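Local coordinates for protein BexL (Amycolatopsis orientalis, PDB 4XRW) that probably catalyses cyclisation and aromatisation of a poly-beta-ketone intermediate in BE-7585A biosynthesis, as a di-domain aromatase/cyclase of type II polyketide synthesis, at residues T103-V115 with K124-D136. Numbering follows the deposited sequence.
Sequences TPPVAEMSGTWIV and KVRLLHAYRAVGD
Trp113 and Leu127 face each other as a non-hydrogen-bonded pair in an antiparallel hairpin, strands 106-117 and 123-133. These are neighbouring strands of the N-terminal helix-grip domain. On either side of this pair, Thr112 with Leu128 and Ile114 with Arg126 form hydrogen-bonded pairs. Leu128 N to Thr112 O is 2.8 Å and almost straight, at 178°. Near Ala107 and Glu108 the ladder carries a classic beta bulge, since both residues face Arg132. Ala107 N donates a hydrogen bond to Arg132 O at 2.9 Å, and the bond from Glu108 N to the same oxygen is weak.

With CG anti to its backbone N (chi1 172°), Leu127 points the same way as Trp113, and the two lie side by side. CB and CG of Leu127 make no close contact across the strands; the two methyls do the touching. Leu127 CD1 sits over one indole face, 3.9 Å from the centroid of the six-membered ring of Trp113 and 10° off the normal, a CH-pi contact. CD1 also lies beside Thr112 O. Leu127 CD2 reaches Trp113 CH2 at 4.1 Å. Val125 CG1 meets the indole at its edge, 3.6 Å from Trp113 CE3. Further along, Met109 CE packs on Tyr131 CB at 3.6 Å, and Met109 SD approaches the Tyr131 ring obliquely, a Met-aromatic contact.

The face with Glu108, Ser110, Thr112, Arg126 and Arg132 is more polar. Ile114 CD1 lies over one face of the Arg126 guanidinium, 3.7 Å from Arg126 NH1, and also touches Leu128 CD1. Glu25 and Glu116 form salt bridges with that guanidinium.

Trp113 and Leu127 also touch helix 138-166, which the sheet grips in this fold. Trp113 NE1 hydrogen-bonds to a bound MES, probably from the crystallisation liquor. The chemistry is thus split: apolar side chains cover one face and part of the edge of the indole, while its N-H is turned to a ligand in what may be the domain's pocket.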
ATOM      1  N   THR A 103       4.435   7.688 -21.039  1.00 37.95           N
ATOM      2  CA  THR A 103       4.703   9.120 -21.094  1.00 39.13           C
ATOM      3  C   THR A 103       5.945   9.334 -21.941  1.00 28.78           C
ATOM      4  O   THR A 103       6.929   8.635 -21.729  1.00 28.65           O
ATOM      5  CB  THR A 103       4.957   9.709 -19.690  1.00 38.46           C
ATOM      6  OG1 THR A 103       3.850   9.424 -18.833  1.00 49.17           O
ATOM      7  CG2 THR A 103       5.192  11.210 -19.750  1.00 41.26           C
ATOM      8  N   PRO A 104       5.914  10.305 -22.870  1.00 27.80           N
ATOM      9  CA  PRO A 104       7.135  10.528 -23.638  1.00 30.00           C
ATOM     10  C   PRO A 104       8.303  10.788 -22.681  1.00 27.76           C
ATOM     11  O   PRO A 104       8.104  11.392 -21.620  1.00 27.02           O
ATOM     12  CB  PRO A 104       6.822  11.763 -24.500  1.00 30.76           C
ATOM     13  CG  PRO A 104       5.540  12.332 -23.942  1.00 33.70           C
ATOM     14  CD  PRO A 104       4.825  11.210 -23.275  1.00 31.04           C
ATOM     15  N   PRO A 105       9.507  10.338 -23.055  1.00 28.62           N
ATOM     16  CA  PRO A 105       9.862   9.759 -24.347  1.00 23.01           C
ATOM     17  C   PRO A 105       9.635   8.229 -24.453  1.00 25.37           C
ATOM     18  O   PRO A 105      10.094   7.641 -25.434  1.00 23.21           O
ATOM     19  CB  PRO A 105      11.353  10.085 -24.448  1.00 24.77           C
ATOM     20  CG  PRO A 105      11.812   9.889 -23.044  1.00 26.97           C
ATOM     21  CD  PRO A 105      10.689  10.429 -22.169  1.00 29.31           C
ATOM     22  N   VAL A 106       8.944   7.602 -23.495  1.00 22.85           N
ATOM     23  CA  VAL A 106       8.689   6.170 -23.583  1.00 20.10           C
ATOM     24  C   VAL A 106       7.587   5.937 -24.620  1.00 23.70           C
ATOM     25  O   VAL A 106       6.484   6.465 -24.475  1.00 24.53           O
ATOM     26  CB  VAL A 106       8.249   5.549 -22.253  1.00 20.93           C
ATOM     27  CG1 VAL A 106       8.051   4.055 -22.400  1.00 23.47           C
ATOM     28  CG2 VAL A 106       9.305   5.852 -21.122  1.00 27.49           C
ATOM     29  N   ALA A 107       7.897   5.142 -25.619  1.00 21.84           N
ATOM     30  CA  ALA A 107       6.920   4.697 -26.619  1.00 24.63           C
ATOM     31  C   ALA A 107       6.209   3.439 -26.148  1.00 30.21           C
ATOM     32  O   ALA A 107       5.000   3.284 -26.352  1.00 28.77           O
ATOM     33  CB  ALA A 107       7.584   4.435 -27.939  1.00 26.56           C
ATOM     34  N   GLU A 108       6.971   2.521 -25.560  1.00 26.37           N
ATOM     35  CA  GLU A 108       6.364   1.411 -24.849  1.00 30.32           C
ATOM     36  C   GLU A 108       7.310   0.805 -23.814  1.00 26.19           C
ATOM     37  O   GLU A 108       8.536   0.895 -23.898  1.00 25.75           O
ATOM     38  CB  GLU A 108       5.865   0.340 -25.818  1.00 45.04           C
ATOM     39  CG  GLU A 108       6.906  -0.251 -26.741  1.00 54.00           C
ATOM     40  CD  GLU A 108       6.380  -1.511 -27.440  1.00 74.87           C
ATOM     41  OE1 GLU A 108       5.778  -1.389 -28.537  1.00 66.11           O
ATOM     42  OE2 GLU A 108       6.553  -2.622 -26.876  1.00 76.14           O
ATOM     43  N   MET A 109       6.671   0.253 -22.794  1.00 23.58           N
ATOM     44  CA  MET A 109       7.315  -0.342 -21.648  1.00 26.28           C
ATOM     45  C   MET A 109       6.582  -1.631 -21.274  1.00 26.11           C
ATOM     46  O   MET A 109       5.393  -1.613 -20.919  1.00 24.49           O
ATOM     47  CB  MET A 109       7.297   0.621 -20.481  1.00 26.43           C
ATOM     48  CG  MET A 109       7.922   0.110 -19.196  1.00 28.40           C
ATOM     49  SD  MET A 109       9.703  -0.070 -19.386  1.00 26.76           S
ATOM     50  CE  MET A 109      10.201   1.549 -19.860  1.00 25.82           C
ATOM     51  N   SER A 110       7.307  -2.731 -21.335  1.00 21.94           N
ATOM     52  CA  SER A 110       6.803  -4.031 -20.909  1.00 21.60           C
ATOM     53  C   SER A 110       7.875  -4.752 -20.111  1.00 18.61           C
ATOM     54  O   SER A 110       9.036  -4.333 -20.079  1.00 22.13           O
ATOM     55  CB  SER A 110       6.389  -4.875 -22.096  1.00 26.44           C
ATOM     56  OG  SER A 110       7.513  -5.102 -22.908  1.00 31.27           O
ATOM     57  N   GLY A 111       7.489  -5.815 -19.431  1.00 22.07           N
ATOM     58  CA  GLY A 111       8.423  -6.531 -18.592  1.00 21.90           C
ATOM     59  C   GLY A 111       7.933  -7.933 -18.291  1.00 24.29           C
ATOM     60  O   GLY A 111       6.822  -8.335 -18.668  1.00 24.06           O
ATOM     61  N   THR A 112       8.786  -8.683 -17.606  1.00 20.87           N
ATOM     62  CA  THR A 112       8.483 -10.033 -17.221  1.00 19.28           C
ATOM     63  C   THR A 112       9.127 -10.309 -15.884  1.00 20.84           C
ATOM     64  O   THR A 112      10.289  -9.944 -15.666  1.00 22.35           O
ATOM     65  CB  THR A 112       9.000 -11.079 -18.256  1.00 28.15           C
ATOM     66  OG1 THR A 112       8.712 -10.650 -19.585  1.00 29.28           O
ATOM     67  CG2 THR A 112       8.345 -12.414 -18.030  1.00 28.15           C
ATOM     68  N   TRP A 113       8.340 -10.905 -14.991  1.00 21.27           N
ATOM     69  CA  TRP A 113       8.829 -11.519 -13.770  1.00 23.42           C
ATOM     70  C   TRP A 113       9.025 -12.994 -14.052  1.00 25.38           C
ATOM     71  O   TRP A 113       8.150 -13.633 -14.638  1.00 23.90           O
ATOM     72  CB  TRP A 113       7.837 -11.378 -12.605  1.00 24.53           C
ATOM     73  CG  TRP A 113       7.631  -9.966 -12.136  1.00 20.37           C
ATOM     74  CD1 TRP A 113       6.645  -9.109 -12.546  1.00 25.74           C
ATOM     75  CD2 TRP A 113       8.408  -9.259 -11.176  1.00 18.90           C
ATOM     76  NE1 TRP A 113       6.774  -7.906 -11.890  1.00 25.26           N
ATOM     77  CE2 TRP A 113       7.852  -7.966 -11.057  1.00 21.26           C
ATOM     78  CE3 TRP A 113       9.532  -9.582 -10.404  1.00 23.02           C
ATOM     79  CZ2 TRP A 113       8.377  -7.007 -10.204  1.00 25.55           C
ATOM     80  CZ3 TRP A 113      10.043  -8.625  -9.555  1.00 23.30           C
ATOM     81  CH2 TRP A 113       9.466  -7.360  -9.455  1.00 24.61           C
ATOM     82  N   ILE A 114      10.140 -13.536 -13.594  1.00 22.15           N
ATOM     83  CA  ILE A 114      10.393 -14.969 -13.712  1.00 25.46           C
ATOM     84  C   ILE A 114      10.955 -15.386 -12.368  1.00 26.21           C
ATOM     85  O   ILE A 114      11.964 -14.838 -11.923  1.00 28.65           O
ATOM     86  CB  ILE A 114      11.384 -15.320 -14.840  1.00 27.88           C
ATOM     87  CG1 ILE A 114      10.945 -14.752 -16.193  1.00 32.01           C
ATOM     88  CG2 ILE A 114      11.513 -16.836 -14.966  1.00 32.15           C
ATOM     89  CD1 ILE A 114      12.076 -14.670 -17.225  1.00 38.13           C
ATOM     90  N   VAL A 115      10.295 -16.319 -11.698  1.00 24.04           N
ATOM     91  CA  VAL A 115      10.732 -16.756 -10.395  1.00 22.24           C
ATOM     92  C   VAL A 115      11.218 -18.206 -10.487  1.00 30.86           C
ATOM     93  O   VAL A 115      10.478 -19.084 -10.916  1.00 31.19           O
ATOM     94  CB  VAL A 115       9.630 -16.633  -9.369  1.00 30.08           C
ATOM     95  CG1 VAL A 115      10.183 -16.908  -7.988  1.00 33.70           C
ATOM     96  CG2 VAL A 115       9.016 -15.219  -9.431  1.00 30.50           C
ATOM     97  N   LYS A 124      15.407 -17.315  -6.912  1.00 31.48           N
ATOM     98  CA  LYS A 124      15.972 -16.287  -7.765  1.00 34.57           C
ATOM     99  C   LYS A 124      14.840 -15.580  -8.503  1.00 34.32           C
ATOM    100  O   LYS A 124      14.040 -16.222  -9.183  1.00 32.76           O
ATOM    101  CB  LYS A 124      16.951 -16.892  -8.772  1.00 32.69           C
ATOM    102  CG  LYS A 124      17.681 -15.857  -9.607  1.00 32.89           C
ATOM    103  CD  LYS A 124      18.507 -16.524 -10.694  1.00 42.83           C
ATOM    104  CE  LYS A 124      19.202 -15.518 -11.583  1.00 51.36           C
ATOM    105  NZ  LYS A 124      20.001 -16.172 -12.664  1.00 56.18           N
ATOM    106  N   VAL A 125      14.779 -14.269  -8.338  1.00 27.69           N
ATOM    107  CA  VAL A 125      13.762 -13.446  -8.982  1.00 25.25           C
ATOM    108  C   VAL A 125      14.422 -12.643 -10.065  1.00 28.91           C
ATOM    109  O   VAL A 125      15.330 -11.868  -9.806  1.00 30.72           O
ATOM    110  CB  VAL A 125      13.063 -12.528  -7.987  1.00 32.86           C
ATOM    111  CG1 VAL A 125      12.011 -11.652  -8.708  1.00 29.51           C
ATOM    112  CG2 VAL A 125      12.424 -13.364  -6.894  1.00 32.55           C
ATOM    113  N   ARG A 126      13.971 -12.871 -11.288  1.00 23.74           N
ATOM    114  CA  ARG A 126      14.435 -12.149 -12.456  1.00 26.65           C
ATOM    115  C   ARG A 126      13.386 -11.157 -12.930  1.00 22.64           C
ATOM    116  O   ARG A 126      12.210 -11.519 -13.058  1.00 24.65           O
ATOM    117  CB  ARG A 126      14.737 -13.132 -13.572  1.00 30.54           C
ATOM    118  CG  ARG A 126      15.727 -14.216 -13.155  1.00 32.13           C
ATOM    119  CD  ARG A 126      15.787 -15.268 -14.215  1.00 33.44           C
ATOM    120  NE  ARG A 126      16.067 -14.731 -15.537  1.00 28.99           N
ATOM    121  CZ  ARG A 126      15.786 -15.363 -16.666  1.00 36.14           C
ATOM    122  NH1 ARG A 126      15.230 -16.565 -16.614  1.00 39.19           N
ATOM    123  NH2 ARG A 126      16.054 -14.797 -17.845  1.00 33.58           N
ATOM    124  N   LEU A 127      13.827  -9.938 -13.215  1.00 23.68           N
ATOM    125  CA  LEU A 127      12.941  -8.882 -13.668  1.00 19.89           C
ATOM    126  C   LEU A 127      13.473  -8.374 -14.986  1.00 19.61           C
ATOM    127  O   LEU A 127      14.554  -7.778 -15.042  1.00 23.29           O
ATOM    128  CB  LEU A 127      12.850  -7.775 -12.620  1.00 21.00           C
ATOM    129  CG  LEU A 127      12.106  -6.497 -12.997  1.00 23.20           C
ATOM    130  CD1 LEU A 127      10.679  -6.784 -13.392  1.00 25.90           C
ATOM    131  CD2 LEU A 127      12.173  -5.486 -11.836  1.00 24.20           C
ATOM    132  N   LEU A 128      12.729  -8.630 -16.052  1.00 19.16           N
ATOM    133  CA  LEU A 128      13.107  -8.228 -17.393  1.00 20.58           C
ATOM    134  C   LEU A 128      12.287  -7.049 -17.863  1.00 24.50           C
ATOM    135  O   LEU A 128      11.099  -6.972 -17.532  1.00 21.38           O
ATOM    136  CB  LEU A 128      12.887  -9.363 -18.369  1.00 23.41           C
ATOM    137  CG  LEU A 128      13.811 -10.579 -18.244  1.00 31.58           C
ATOM    138  CD1 LEU A 128      13.612 -11.327 -16.925  1.00 32.65           C
ATOM    139  CD2 LEU A 128      13.531 -11.501 -19.438  1.00 31.76           C
ATOM    140  N   HIS A 129      12.893  -6.169 -18.652  1.00 22.15           N
ATOM    141  CA  HIS A 129      12.146  -5.098 -19.313  1.00 22.40           C
ATOM    142  C   HIS A 129      12.465  -5.055 -20.777  1.00 23.76           C
ATOM    143  O   HIS A 129      13.574  -5.410 -21.206  1.00 26.13           O
ATOM    144  CB  HIS A 129      12.450  -3.740 -18.677  1.00 21.01           C
ATOM    145  CG  HIS A 129      11.861  -3.564 -17.315  1.00 21.85           C
ATOM    146  ND1 HIS A 129      12.517  -3.942 -16.158  1.00 21.30           N
ATOM    147  CD2 HIS A 129      10.667  -3.065 -16.922  1.00 27.34           C
ATOM    148  CE1 HIS A 129      11.749  -3.684 -15.117  1.00 25.08           C
ATOM    149  NE2 HIS A 129      10.622  -3.151 -15.554  1.00 26.78           N
ATOM    150  N   ALA A 130      11.491  -4.600 -21.552  1.00 23.21           N
ATOM    151  CA  ALA A 130      11.691  -4.339 -22.956  1.00 23.72           C
ATOM    152  C   ALA A 130      11.069  -2.989 -23.223  1.00 25.99           C
ATOM    153  O   ALA A 130       9.905  -2.787 -22.879  1.00 27.59           O
ATOM    154  CB  ALA A 130      11.043  -5.423 -23.793  1.00 28.55           C
ATOM    155  N   TYR A 131      11.813  -2.072 -23.824  1.00 24.75           N
ATOM    156  CA  TYR A 131      11.282  -0.741 -24.048  1.00 29.11           C
ATOM    157  C   TYR A 131      11.844  -0.080 -25.273  1.00 34.38           C
ATOM    158  O   TYR A 131      12.908  -0.457 -25.788  1.00 29.50           O
ATOM    159  CB  TYR A 131      11.559   0.150 -22.836  1.00 27.91           C
ATOM    160  CG  TYR A 131      12.957   0.008 -22.324  1.00 27.34           C
ATOM    161  CD1 TYR A 131      13.965   0.858 -22.734  1.00 26.82           C
ATOM    162  CD2 TYR A 131      13.268  -1.011 -21.444  1.00 27.96           C
ATOM    163  CE1 TYR A 131      15.267   0.704 -22.253  1.00 27.76           C
ATOM    164  CE2 TYR A 131      14.520  -1.174 -20.977  1.00 24.85           C
ATOM    165  CZ  TYR A 131      15.525  -0.335 -21.379  1.00 29.21           C
ATOM    166  OH  TYR A 131      16.763  -0.565 -20.862  1.00 32.55           O
ATOM    167  N   ARG A 132      11.131   0.941 -25.725  1.00 32.37           N
ATOM    168  CA  ARG A 132      11.696   1.809 -26.732  1.00 35.08           C
ATOM    169  C   ARG A 132      11.209   3.226 -26.560  1.00 30.12           C
ATOM    170  O   ARG A 132      10.220   3.501 -25.871  1.00 24.33           O
ATOM    171  CB  ARG A 132      11.401   1.298 -28.139  1.00 38.23           C
ATOM    172  CG  ARG A 132       9.986   0.904 -28.436  1.00 49.38           C
ATOM    173  CD  ARG A 132       9.863   0.475 -29.909  1.00 58.21           C
ATOM    174  NE  ARG A 132      10.259   1.558 -30.810  1.00 62.84           N
ATOM    175  CZ  ARG A 132       9.893   1.670 -32.084  1.00 72.63           C
ATOM    176  NH1 ARG A 132       9.096   0.770 -32.645  1.00 81.31           N
ATOM    177  NH2 ARG A 132      10.326   2.701 -32.801  1.00 72.34           N
ATOM    178  N   ALA A 133      11.948   4.119 -27.182  1.00 29.46           N
ATOM    179  CA  ALA A 133      11.705   5.535 -27.090  1.00 26.93           C
ATOM    180  C   ALA A 133      10.868   5.966 -28.290  1.00 28.19           C
ATOM    181  O   ALA A 133      10.888   5.314 -29.337  1.00 29.93           O
ATOM    182  CB  ALA A 133      13.046   6.304 -27.030  1.00 31.90           C
ATOM    183  N   VAL A 134      10.145   7.064 -28.141  1.00 23.46           N
ATOM    184  CA  VAL A 134       9.321   7.574 -29.225  1.00 25.07           C
ATOM    185  C   VAL A 134      10.268   8.016 -30.349  1.00 29.46           C
ATOM    186  O   VAL A 134      11.200   8.764 -30.111  1.00 31.07           O
ATOM    187  CB  VAL A 134       8.426   8.727 -28.753  1.00 25.31           C
ATOM    188  CG1 VAL A 134       7.735   9.383 -29.928  1.00 29.65           C
ATOM    189  CG2 VAL A 134       7.402   8.234 -27.713  1.00 25.53           C
ATOM    190  N   GLY A 135      10.066   7.514 -31.565  1.00 34.06           N
ATOM    191  CA  GLY A 135      10.971   7.852 -32.661  1.00 38.45           C
ATOM    192  C   GLY A 135      12.407   7.355 -32.502  1.00 35.69           C
ATOM    193  O   GLY A 135      13.325   7.888 -33.132  1.00 45.90           O
ATOM    194  N   ASP A 136      12.585   6.325 -31.710  1.00 37.34           N
ATOM    195  CA  ASP A 136      13.909   5.746 -31.354  1.00 45.81           C
ATOM    196  C   ASP A 136      14.975   6.776 -31.080  1.00 44.54           C
ATOM    197  O   ASP A 136      16.128   6.506 -31.262  1.00 48.15           O
ATOM    198  CB  ASP A 136      14.425   4.770 -32.415  1.00 47.41           C
ATOM    199  CG  ASP A 136      13.453   3.680 -32.736  1.00 59.54           C
ATOM    200  OD1 ASP A 136      13.053   2.906 -31.849  1.00 61.20           O
ATOM    201  OD2 ASP A 136      13.052   3.582 -33.892  1.00 68.52           O
TER